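Local coordinates for protein copper-containing nitrite reductase (Hyphomicrobium denitrificans 1NES1, PDB 6TFO) that probably reduces nitrite to nitric oxide at copper centres, with electrons supplied by cytochrome c, at residues A236-T241 with T247-K252; D81-I84 with A89-A92; S365-H368 with I373-H376; A145-R150 with R340-Y345; H271-M276 with E301-K306. All coordinates share one frame; numbering follows the deposited sequence.

Contact 1: A236-T241 with T247-K252; sequences AAYTQT and TVVTFK
Tyr238 and Thr239 run past Val249 and Thr247 without pairing with them as strands. The nearest CA atoms are those of Thr239 and Thr247, 5.3 Å apart. The loop 236-241 lies over the start of the 247-252 strand, and Thr250 and Phe251 pair antiparallel with a strand of the second subunit. Thr247 carries the polar part. Its OG1 donates to Thr241 OG1 at 2.7 Å. That hydroxyl in turn donates to Thr239 O within the loop, 2.6 Å away, from 61° above the carbonyl plane. Thr247 OG1 can reach in because it sits between its own backbone N and carbonyl carbon (chi1 54°). The same oxygen lies 3.3 Å from Thr239 CA. Beside it is an apolar patch. Val249 spreads its two methyls over two neighbours: CG2 lies 3.7 Å from Tyr238 CB, and CG1 packs on Thr239 CG2. The Tyr238 ring then leads away, and its OH bonds to Lys438 O of the second subunit. The two hydroxyl bonds thus run in one direction, Thr247 to Thr241 to the carbonyl of Thr239. This fixes the rotation of both threonines and ties the loop to strand 246-252, outermost in its own chain's cupredoxin sheet.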
# COMPACT_ATOMS: atom_id res chain seq x y z
N ALA C 236 -5.41 47.90 -3.05
CA ALA C 236 -4.35 46.87 -2.88
C ALA C 236 -3.03 47.33 -3.53
O ALA C 236 -1.97 47.13 -2.91
CB ALA C 236 -4.80 45.56 -3.48
N ALA C 237 -3.09 47.94 -4.71
CA ALA C 237 -1.90 48.39 -5.47
C ALA C 237 -1.15 49.52 -4.74
O ALA C 237 -0.06 49.86 -5.19
CB ALA C 237 -2.30 48.82 -6.86
N TYR C 238 -1.71 50.10 -3.68
CA TYR C 238 -1.11 51.24 -2.93
C TYR C 238 -0.77 50.80 -1.49
O TYR C 238 -0.12 51.61 -0.80
CB TYR C 238 -2.04 52.46 -2.91
CG TYR C 238 -2.51 52.94 -4.27
CD1 TYR C 238 -3.56 52.31 -4.93
CD2 TYR C 238 -1.91 54.02 -4.90
CE1 TYR C 238 -3.98 52.72 -6.18
CE2 TYR C 238 -2.34 54.46 -6.14
CZ TYR C 238 -3.38 53.81 -6.78
OH TYR C 238 -3.83 54.19 -8.02
N THR C 239 -1.21 49.61 -1.04
CA THR C 239 -1.17 49.21 0.40
C THR C 239 -0.34 47.94 0.63
O THR C 239 -0.44 47.38 1.75
CB THR C 239 -2.58 49.08 1.00
OG1 THR C 239 -3.38 48.20 0.21
CG2 THR C 239 -3.26 50.42 1.12
N GLN C 240 0.46 47.49 -0.34
CA GLN C 240 1.41 46.36 -0.15
C GLN C 240 2.45 46.85 0.85
O GLN C 240 3.32 47.64 0.45
CB GLN C 240 2.03 45.90 -1.46
CG GLN C 240 1.03 45.32 -2.46
CD GLN C 240 0.38 44.03 -2.04
OE1 GLN C 240 1.05 43.09 -1.61
NE2 GLN C 240 -0.93 43.95 -2.19
N THR C 241 2.32 46.46 2.12
CA THR C 241 3.07 47.03 3.26
C THR C 241 4.05 45.99 3.84
O THR C 241 3.57 44.92 4.32
CB THR C 241 2.10 47.50 4.35
OG1 THR C 241 1.06 48.26 3.73
CG2 THR C 241 2.79 48.29 5.44
N THR C 247 1.74 52.03 4.87
CA THR C 247 1.26 52.65 3.61
C THR C 247 0.07 53.53 3.98
O THR C 247 -0.61 53.24 4.99
CB THR C 247 0.90 51.63 2.53
OG1 THR C 247 -0.04 50.69 3.08
CG2 THR C 247 2.13 50.93 1.99
N VAL C 248 -0.12 54.59 3.22
CA VAL C 248 -1.28 55.52 3.34
C VAL C 248 -1.87 55.62 1.94
O VAL C 248 -1.09 55.89 1.01
CB VAL C 248 -0.84 56.89 3.89
CG1 VAL C 248 -2.05 57.78 4.12
CG2 VAL C 248 -0.02 56.76 5.16
N VAL C 249 -3.17 55.37 1.80
CA VAL C 249 -3.91 55.61 0.52
C VAL C 249 -5.11 56.51 0.84
O VAL C 249 -5.68 56.36 1.93
CB VAL C 249 -4.29 54.28 -0.16
CG1 VAL C 249 -5.28 53.47 0.68
CG2 VAL C 249 -4.82 54.49 -1.56
N THR C 250 -5.50 57.41 -0.06
CA THR C 250 -6.79 58.14 0.02
C THR C 250 -7.67 57.65 -1.13
O THR C 250 -7.14 57.43 -2.24
CB THR C 250 -6.59 59.66 0.02
OG1 THR C 250 -5.22 59.94 -0.29
CG2 THR C 250 -6.89 60.26 1.37
N PHE C 251 -8.96 57.44 -0.86
CA PHE C 251 -9.95 57.07 -1.90
C PHE C 251 -11.32 57.64 -1.53
O PHE C 251 -11.61 57.81 -0.32
CB PHE C 251 -9.94 55.55 -2.11
CG PHE C 251 -10.57 54.75 -0.99
CD1 PHE C 251 -9.85 54.44 0.16
CD2 PHE C 251 -11.88 54.33 -1.08
CE1 PHE C 251 -10.44 53.72 1.19
CE2 PHE C 251 -12.47 53.62 -0.04
CZ PHE C 251 -11.74 53.30 1.08
N LYS C 252 -12.12 57.97 -2.55
CA LYS C 252 -13.50 58.52 -2.37
C LYS C 252 -14.47 57.35 -2.35
O LYS C 252 -14.38 56.51 -3.24
CB LYS C 252 -13.84 59.56 -3.46
CG LYS C 252 -13.94 61.00 -2.99
CD LYS C 252 -13.21 62.02 -3.87
CE LYS C 252 -13.83 62.21 -5.24
NZ LYS C 252 -14.68 63.42 -5.31

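Contact 2: D81-I84 with A89-A92; sequences DAVI and ARSA
Val83 and Arg90 lie side by side and point the same way, so the valine methyls run alongside the arginine. Val83 CG2 comes over one face of the guanidinium, off-centre toward its rim, 3.4 Å from Arg90 NH2. Asp81 meets the same group at the edge. Arg90 NH2 donates to Asp81 OD2 at 3.2 Å in a salt bridge, with the oxygen 17° out of the guanidinium plane. The carboxylate is turned 68° against that plane and is met from above its own plane, so the two groups are far from coplanar and share a single bond. Ser118 OG also bonds to Asp81 OD2. The arginine chain gets back to Asp81 by bending at its third torsion (chi3 -60°). These residues belong to a beta hairpin, strands 83-84 and 89-90, at the edge of a sheet in the N-terminal cupredoxin domain. The hairpin follows the copper ligand His80, and Asp81 packs on another ligand, Cys117. Val83 and Arg90 are its non-hydrogen-bonded pair. Ile84 and Ala89 are the hydrogen-bonded pair, with Ile84 N 2.9 Å from Ala89 O. A water accepts from Arg90 NE at 2.9 Å and donates to Ser91 O. A leucine in place of Arg90 would probably leave Asp81 without its charged mate and this water without its NE donor. Further along, Ser91 N bonds to Ala82 O at 3.0 Å. Ser91 OG accepts from Ala82 N, 3.2 Å away.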
# COMPACT_ATOMS: atom_id res chain seq x y z
N ASP C 81 -24.44 -2.37 15.65
CA ASP C 81 -25.14 -1.16 16.12
C ASP C 81 -24.48 -0.72 17.43
O ASP C 81 -23.48 -1.33 17.85
CB ASP C 81 -26.64 -1.44 16.23
CG ASP C 81 -27.00 -2.49 17.26
OD1 ASP C 81 -26.16 -2.77 18.09
OD2 ASP C 81 -28.12 -3.00 17.20
N ALA C 82 -24.99 0.35 18.02
CA ALA C 82 -24.72 0.78 19.39
C ALA C 82 -26.08 0.98 20.07
O ALA C 82 -26.96 1.57 19.42
CB ALA C 82 -23.89 2.04 19.38
N VAL C 83 -26.23 0.48 21.28
CA VAL C 83 -27.50 0.52 22.05
C VAL C 83 -27.19 1.05 23.44
O VAL C 83 -26.15 0.65 24.01
CB VAL C 83 -28.17 -0.86 22.09
CG1 VAL C 83 -29.47 -0.83 22.88
CG2 VAL C 83 -28.40 -1.41 20.70
N ILE C 84 -28.06 1.91 23.97
CA ILE C 84 -28.05 2.40 25.38
C ILE C 84 -29.46 2.16 25.93
O ILE C 84 -30.41 2.82 25.44
CB ILE C 84 -27.63 3.88 25.42
CG1 ILE C 84 -26.50 4.15 24.42
CG2 ILE C 84 -27.28 4.30 26.84
CD1 ILE C 84 -25.69 5.38 24.71
N ALA C 89 -32.18 4.46 23.33
CA ALA C 89 -31.42 5.08 22.22
C ALA C 89 -30.62 4.00 21.49
O ALA C 89 -29.96 3.21 22.18
CB ALA C 89 -30.50 6.15 22.77
N ARG C 90 -30.68 3.96 20.16
CA ARG C 90 -29.82 3.03 19.39
C ARG C 90 -29.55 3.59 18.00
O ARG C 90 -30.36 4.37 17.48
CB ARG C 90 -30.45 1.63 19.31
CG ARG C 90 -31.70 1.56 18.44
CD ARG C 90 -32.47 0.27 18.73
NE ARG C 90 -31.65 -0.89 18.46
CZ ARG C 90 -31.65 -2.01 19.18
NH1 ARG C 90 -32.43 -2.14 20.23
NH2 ARG C 90 -30.84 -3.00 18.87
N SER C 91 -28.42 3.20 17.42
CA SER C 91 -28.12 3.36 15.98
C SER C 91 -28.96 2.36 15.20
O SER C 91 -29.55 1.45 15.83
CB SER C 91 -26.67 3.13 15.70
OG SER C 91 -26.42 1.73 15.57
N ALA C 92 -28.97 2.51 13.88
CA ALA C 92 -29.36 1.44 12.93
C ALA C 92 -28.23 0.41 12.90
O ALA C 92 -27.11 0.73 13.35
CB ALA C 92 -29.62 2.03 11.57
O HOH W 1 -30.52 -1.05 15.76

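Contact 3: S365-H368 with I373-H376; sequences SSFH and IFDH
Phe367 and Phe374 meet inside a cupredoxin-type beta sandwich, where one sheet faces the other. Phe367 is on strand 365-370 of one sheet. Phe374 starts strand 374-377, which pairs with strand 400-407 in the other. The contact is apolar and has no hydrogen bond across it. The two rings are almost parallel, with planes at 5°. They are offset too far to stack: with centroids 6.0 Å from each other, little of one ring covers the other. Phe374 CZ approaches the Phe367 ring obliquely. The side chains themselves cross at about a right angle. Phe367 CG is anti to the backbone N (chi1 -175°), which brings the ring nearer to Phe374 than its first bond would suggest. Phe356 stacks on the Phe367 ring, and Val404 and Phe406 pack on Phe374, so the pair is part of a larger hydrophobic core. Past Phe374 the strand is kinked by a classic beta bulge, in which Asp375 and His376 both face Asp405. His368 follows Phe367 on the same strand, and its side chain lies about 4 Å from a bound copper ion at the subunit boundary. Its ND1 bonds to Gln392 O, and its ring stacks on His227 of the third subunit, a residue that binds copper. The touching atoms are few. Phe374 CZ lies 3.9 Å from Phe367 CD2. The same CZ is 4.0 Å from His368 CA. Phe367 O meets the Phe374 ring at its edge and in its plane, 3.7 Å from CE2.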
# COMPACT_ATOMS: atom_id res chain seq x y z
N SER C 365 -22.47 31.06 1.29
CA SER C 365 -23.30 30.76 2.49
C SER C 365 -24.79 30.83 2.11
O SER C 365 -25.18 31.75 1.39
CB SER C 365 -23.00 31.70 3.61
OG SER C 365 -23.76 31.35 4.75
N SER C 366 -25.57 29.85 2.56
CA SER C 366 -27.04 29.87 2.49
C SER C 366 -27.55 30.41 3.83
O SER C 366 -28.03 29.62 4.66
CB SER C 366 -27.57 28.51 2.13
OG SER C 366 -27.02 28.11 0.87
N PHE C 367 -27.40 31.73 4.06
CA PHE C 367 -27.54 32.35 5.40
C PHE C 367 -29.01 32.34 5.79
O PHE C 367 -29.86 32.70 4.96
CB PHE C 367 -26.97 33.77 5.45
CG PHE C 367 -26.99 34.36 6.83
CD1 PHE C 367 -26.21 33.83 7.84
CD2 PHE C 367 -27.81 35.43 7.14
CE1 PHE C 367 -26.22 34.38 9.11
CE2 PHE C 367 -27.82 35.99 8.41
CZ PHE C 367 -27.03 35.46 9.39
N HIS C 368 -29.27 31.92 7.02
CA HIS C 368 -30.62 31.64 7.55
C HIS C 368 -30.58 31.74 9.07
O HIS C 368 -29.55 31.42 9.66
CB HIS C 368 -31.09 30.26 7.11
CG HIS C 368 -32.35 29.80 7.77
ND1 HIS C 368 -33.60 30.12 7.28
CD2 HIS C 368 -32.55 29.02 8.85
CE1 HIS C 368 -34.52 29.56 8.04
NE2 HIS C 368 -33.90 28.88 9.00
N ILE C 373 -37.77 34.90 10.03
CA ILE C 373 -37.91 35.19 8.58
C ILE C 373 -37.35 36.58 8.38
O ILE C 373 -37.55 37.42 9.26
CB ILE C 373 -39.37 35.07 8.12
CG1 ILE C 373 -40.02 33.81 8.70
CG2 ILE C 373 -39.45 35.14 6.60
CD1 ILE C 373 -41.46 33.56 8.31
N PHE C 374 -36.63 36.79 7.29
CA PHE C 374 -36.03 38.11 7.00
C PHE C 374 -37.14 39.03 6.48
O PHE C 374 -37.72 38.71 5.44
CB PHE C 374 -34.85 37.94 6.04
CG PHE C 374 -33.74 37.07 6.57
CD1 PHE C 374 -33.33 37.18 7.88
CD2 PHE C 374 -33.11 36.15 5.75
CE1 PHE C 374 -32.32 36.38 8.38
CE2 PHE C 374 -32.10 35.35 6.25
CZ PHE C 374 -31.71 35.45 7.56
N ASP C 375 -37.46 40.09 7.23
CA ASP C 375 -38.45 41.10 6.78
C ASP C 375 -37.89 41.73 5.51
O ASP C 375 -38.61 41.74 4.52
CB ASP C 375 -38.75 42.12 7.87
CG ASP C 375 -39.61 41.57 9.00
OD1 ASP C 375 -40.35 40.62 8.75
OD2 ASP C 375 -39.51 42.07 10.12
N HIS C 376 -36.61 42.14 5.53
CA HIS C 376 -35.88 42.77 4.40
C HIS C 376 -34.55 42.05 4.17
O HIS C 376 -33.87 41.73 5.15
CB HIS C 376 -35.67 44.27 4.65
CG HIS C 376 -36.95 44.99 4.88
ND1 HIS C 376 -37.45 45.25 6.15
CD2 HIS C 376 -37.88 45.43 4.01
CE1 HIS C 376 -38.61 45.84 6.05
NE2 HIS C 376 -38.90 45.96 4.74

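Contact 4: A145-R150 with R340-Y345; sequences AADITR and RTHPLY
His342 and Asp147 come from opposite directions and meet in a close, straight bond. His342 NE2 donates to Asp147 OD2 at 2.8 Å, with an N-H...O angle of 168°. The carboxylate oxygen lies in the ring plane and is met on its syn side. Thr149 tightens the same spot: its CG2 lies 3.4 Å from His342 CD2, and its carbonyl O sits over one face of the ring. Asp147, although exposed, is gripped a second time, because Thr149 N donates to OD1 at 3.0 Å. The far ring nitrogen, ND1, bonds to Asp151 OD2, so two carboxylates hold the imidazole and would probably favour its charged form. The loose side is that of Thr341, which is exposed and whose OG1 comes only to 4.4 Å from Thr149 CG2. A leucine in place of His342 would probably leave Asp147 OD2 and Asp151 OD2 without their shared partner. The contact joins the loop between strands 128-134 and 166-181 to the end of helix 337-341, far along the chain and away from the copper sites. Its hallmarks are a His-carboxylate hydrogen bond and, in the loop, an Asx turn from Asp147 to Thr149.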
# COMPACT_ATOMS: atom_id res chain seq x y z
N ALA C 145 -4.28 30.56 23.62
CA ALA C 145 -3.97 31.62 22.63
C ALA C 145 -4.95 32.78 22.78
O ALA C 145 -5.97 32.62 23.52
CB ALA C 145 -4.01 31.03 21.25
N ALA C 146 -4.65 33.91 22.12
CA ALA C 146 -5.48 35.14 22.10
C ALA C 146 -6.88 34.78 21.61
O ALA C 146 -6.99 33.90 20.71
CB ALA C 146 -4.85 36.18 21.22
N ASP C 147 -7.92 35.39 22.20
CA ASP C 147 -9.30 35.39 21.65
C ASP C 147 -9.29 36.29 20.41
O ASP C 147 -9.10 37.50 20.59
CB ASP C 147 -10.32 35.85 22.70
CG ASP C 147 -11.66 36.25 22.11
OD1 ASP C 147 -12.01 35.74 21.04
OD2 ASP C 147 -12.33 37.09 22.72
N ILE C 148 -9.47 35.72 19.21
CA ILE C 148 -9.43 36.46 17.91
C ILE C 148 -10.86 36.68 17.36
O ILE C 148 -11.00 37.24 16.24
CB ILE C 148 -8.50 35.75 16.89
CG1 ILE C 148 -8.79 34.26 16.72
CG2 ILE C 148 -7.05 36.00 17.27
CD1 ILE C 148 -10.09 33.94 16.03
N THR C 149 -11.88 36.28 18.10
CA THR C 149 -13.30 36.44 17.71
C THR C 149 -13.73 37.90 17.90
O THR C 149 -13.70 38.39 19.05
CB THR C 149 -14.19 35.47 18.49
OG1 THR C 149 -13.84 34.16 18.06
CG2 THR C 149 -15.67 35.74 18.30
N ARG C 150 -14.12 38.55 16.80
CA ARG C 150 -14.86 39.84 16.79
C ARG C 150 -16.22 39.67 17.47
O ARG C 150 -17.03 38.85 17.02
CB ARG C 150 -15.08 40.29 15.35
CG ARG C 150 -15.83 41.61 15.22
CD ARG C 150 -15.00 42.79 15.67
NE ARG C 150 -13.81 42.94 14.85
CZ ARG C 150 -12.80 43.74 15.15
NH1 ARG C 150 -12.83 44.46 16.25
NH2 ARG C 150 -11.75 43.81 14.35
N ARG C 340 -20.57 30.48 22.50
CA ARG C 340 -19.95 30.46 23.85
C ARG C 340 -19.29 31.81 24.13
O ARG C 340 -19.64 32.43 25.14
CB ARG C 340 -18.94 29.31 23.98
CG ARG C 340 -19.52 27.90 23.94
CD ARG C 340 -18.49 26.79 24.22
NE ARG C 340 -17.11 27.10 23.81
CZ ARG C 340 -16.44 26.58 22.78
NH1 ARG C 340 -15.21 27.00 22.55
NH2 ARG C 340 -16.98 25.68 21.98
N THR C 341 -18.36 32.27 23.30
CA THR C 341 -17.46 33.40 23.65
C THR C 341 -18.15 34.76 23.42
O THR C 341 -17.99 35.63 24.27
CB THR C 341 -16.10 33.28 22.97
OG1 THR C 341 -16.31 32.90 21.62
CG2 THR C 341 -15.21 32.25 23.63
N HIS C 342 -18.87 34.95 22.31
CA HIS C 342 -19.47 36.27 21.95
C HIS C 342 -20.82 36.08 21.25
O HIS C 342 -20.97 36.44 20.09
CB HIS C 342 -18.51 37.05 21.04
CG HIS C 342 -17.17 37.35 21.63
ND1 HIS C 342 -16.92 38.50 22.33
CD2 HIS C 342 -16.00 36.68 21.58
CE1 HIS C 342 -15.66 38.52 22.71
NE2 HIS C 342 -15.08 37.42 22.24
N PRO C 343 -21.85 35.53 21.92
CA PRO C 343 -23.15 35.37 21.28
C PRO C 343 -23.84 36.73 21.09
O PRO C 343 -23.36 37.73 21.63
CB PRO C 343 -23.93 34.43 22.21
CG PRO C 343 -23.26 34.59 23.55
CD PRO C 343 -21.82 35.00 23.28
N LEU C 344 -24.92 36.73 20.29
CA LEU C 344 -25.80 37.90 20.03
C LEU C 344 -26.88 37.93 21.11
O LEU C 344 -27.45 36.85 21.44
CB LEU C 344 -26.43 37.78 18.63
CG LEU C 344 -25.48 37.96 17.44
CD1 LEU C 344 -24.57 36.76 17.25
CD2 LEU C 344 -26.26 38.20 16.17
N TYR C 345 -27.15 39.13 21.65
CA TYR C 345 -28.21 39.42 22.66
C TYR C 345 -29.14 40.51 22.11
O TYR C 345 -28.66 41.50 21.54
CB TYR C 345 -27.57 39.82 23.99
CG TYR C 345 -26.76 38.73 24.62
CD1 TYR C 345 -27.37 37.67 25.29
CD2 TYR C 345 -25.37 38.73 24.53
CE1 TYR C 345 -26.62 36.64 25.85
CE2 TYR C 345 -24.61 37.71 25.09
CZ TYR C 345 -25.24 36.67 25.75
OH TYR C 345 -24.48 35.68 26.30

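Contact 5: H271-M276 with E301-K306; sequences HITNGM and EIYTVK. With CU (copper (II) ion), chain J.
Tyr303 presents a ring edge to Thr273. Thr273 OG1 lies in the ring plane, 3.5 Å from Tyr303 CD1, and a bound water lies near that plane too. The other flat group, His271, has Met276 SD at its edge and in plane, while Trp189 meets the ring at a tilt. Thr273 does the joining. Its OG1 donates to Glu301 O at 2.6 Å, tilted 26° from the carbonyl plane. OG1 is placed there by standing anti to the backbone N (chi1 -178°). The same oxygen accepts from the water, 2.8 Å away. That water accepts in turn from Tyr303 N, so the hydroxyl spans Glu301 O and, through the water, Tyr303 N. Ile302 adds an apolar touch, with CG1 3.5 Å from Thr273 O. Thr273 sits near the end of helix 268-274, which closes in a Schellman motif at Gly275, whose phi is 134°. This turn lies within a copper site of the cupredoxin domain. His271 ND1 binds the copper ion at 2.1 Å, and Met276 SD binds it at 2.5 Å. His222 and Cys263 complete it, a ligand set characteristic of type 1 copper. His271 lies within the helix and Met276 just beyond its end. Across the contact, Glu301 belongs to strand 293-302. Just past that strand, Tyr303 OH donates to Glu301 OE1 at 2.7 Å, on the anti side of the carboxylate. Asn362 ND2 bonds to Tyr303 OH as well.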
# COMPACT_ATOMS: atom_id res chain seq x y z
N HIS C 271 -4.18 34.51 2.71
CA HIS C 271 -4.41 35.71 3.56
C HIS C 271 -5.88 35.75 4.02
O HIS C 271 -6.13 36.07 5.18
CB HIS C 271 -3.96 36.96 2.81
CG HIS C 271 -2.48 37.05 2.69
ND1 HIS C 271 -1.73 37.85 3.50
CD2 HIS C 271 -1.62 36.43 1.86
CE1 HIS C 271 -0.45 37.72 3.19
NE2 HIS C 271 -0.37 36.87 2.17
N ILE C 272 -6.81 35.37 3.14
CA ILE C 272 -8.26 35.40 3.48
C ILE C 272 -8.59 34.29 4.48
O ILE C 272 -9.09 34.64 5.57
CB ILE C 272 -9.14 35.40 2.21
CG1 ILE C 272 -9.02 36.74 1.48
CG2 ILE C 272 -10.59 35.08 2.55
CD1 ILE C 272 -9.61 36.73 0.09
N THR C 273 -8.29 33.02 4.18
CA THR C 273 -8.59 31.88 5.10
C THR C 273 -8.02 32.16 6.50
O THR C 273 -8.68 31.77 7.50
CB THR C 273 -8.10 30.51 4.58
OG1 THR C 273 -8.51 29.53 5.54
CG2 THR C 273 -6.61 30.41 4.38
N ASN C 274 -6.86 32.81 6.57
CA ASN C 274 -6.12 33.05 7.84
C ASN C 274 -6.83 34.12 8.68
O ASN C 274 -6.56 34.15 9.89
CB ASN C 274 -4.66 33.39 7.58
CG ASN C 274 -3.80 32.16 7.35
OD1 ASN C 274 -2.59 32.27 7.23
ND2 ASN C 274 -4.42 31.00 7.26
N GLY C 275 -7.66 34.97 8.04
CA GLY C 275 -8.67 35.79 8.73
C GLY C 275 -8.71 37.24 8.29
O GLY C 275 -9.38 38.03 9.01
N MET C 276 -8.07 37.60 7.17
CA MET C 276 -7.91 39.01 6.73
C MET C 276 -9.10 39.41 5.85
O MET C 276 -8.94 39.60 4.62
CB MET C 276 -6.56 39.23 6.03
CG MET C 276 -5.37 38.82 6.92
SD MET C 276 -3.74 39.49 6.42
CE MET C 276 -3.89 41.14 7.08
N GLU C 301 -13.75 30.01 6.02
CA GLU C 301 -13.27 28.61 6.10
C GLU C 301 -11.80 28.60 6.53
O GLU C 301 -11.04 29.53 6.20
CB GLU C 301 -13.46 27.88 4.76
CG GLU C 301 -14.76 28.18 4.01
CD GLU C 301 -14.61 29.03 2.76
OE1 GLU C 301 -13.54 28.95 2.10
OE2 GLU C 301 -15.57 29.75 2.41
N ILE C 302 -11.40 27.55 7.24
CA ILE C 302 -9.98 27.27 7.59
C ILE C 302 -9.68 25.83 7.13
O ILE C 302 -10.53 24.94 7.30
CB ILE C 302 -9.73 27.55 9.09
CG1 ILE C 302 -9.74 29.06 9.36
CG2 ILE C 302 -8.44 26.90 9.57
CD1 ILE C 302 -9.54 29.44 10.81
N TYR C 303 -8.51 25.67 6.50
CA TYR C 303 -8.06 24.45 5.79
C TYR C 303 -6.87 23.87 6.57
O TYR C 303 -5.73 24.28 6.36
CB TYR C 303 -7.67 24.81 4.35
CG TYR C 303 -8.80 25.37 3.52
CD1 TYR C 303 -9.20 26.69 3.65
CD2 TYR C 303 -9.47 24.57 2.61
CE1 TYR C 303 -10.24 27.21 2.89
CE2 TYR C 303 -10.51 25.07 1.84
CZ TYR C 303 -10.91 26.39 1.98
OH TYR C 303 -11.94 26.90 1.24
N THR C 304 -7.15 22.94 7.48
CA THR C 304 -6.13 22.36 8.39
C THR C 304 -5.72 20.97 7.90
O THR C 304 -6.57 20.25 7.34
CB THR C 304 -6.64 22.30 9.83
OG1 THR C 304 -7.86 21.55 9.86
CG2 THR C 304 -6.86 23.68 10.41
N VAL C 305 -4.45 20.63 8.17
CA VAL C 305 -3.84 19.29 7.94
C VAL C 305 -4.73 18.24 8.62
O VAL C 305 -5.12 17.29 7.94
CB VAL C 305 -2.39 19.23 8.45
CG1 VAL C 305 -1.84 17.81 8.45
CG2 VAL C 305 -1.47 20.16 7.67
N LYS C 306 -5.06 18.44 9.90
CA LYS C 306 -5.82 17.48 10.74
C LYS C 306 -7.31 17.80 10.70
O LYS C 306 -7.70 18.97 10.59
CB LYS C 306 -5.38 17.49 12.21
CG LYS C 306 -3.92 17.17 12.49
CD LYS C 306 -3.49 15.79 12.07
CE LYS C 306 -2.05 15.49 12.41
NZ LYS C 306 -1.82 14.03 12.47
CU CU J . -2.35 39.70 4.34
O HOH W 2 -6.71 27.47 5.95

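In the fold
Contacts 2, 3 and 5 are buried, while contacts 1 and 4 are only partly so. Contact 3 is mainly aromatic, with no hydrogen bond across it, between two sheets. Contact 2 is a hairpin with a salt bridge in the N-terminal domain. Threonine hydroxyls carry the polar part of contacts 1 and 5, and both touch the second subunit. Contacts 2 and 3 both touch the third. Contact 4 rests on a His-carboxylate hydrogen bond and touches no other chain. It closes a long loop of chain in which contacts 1 and 5 are nested. Contacts 3 and 4 reach one common sheet, through strands 365-370 and 344-345. Contacts 3 and 5 share another, through 374-377 and 293-302.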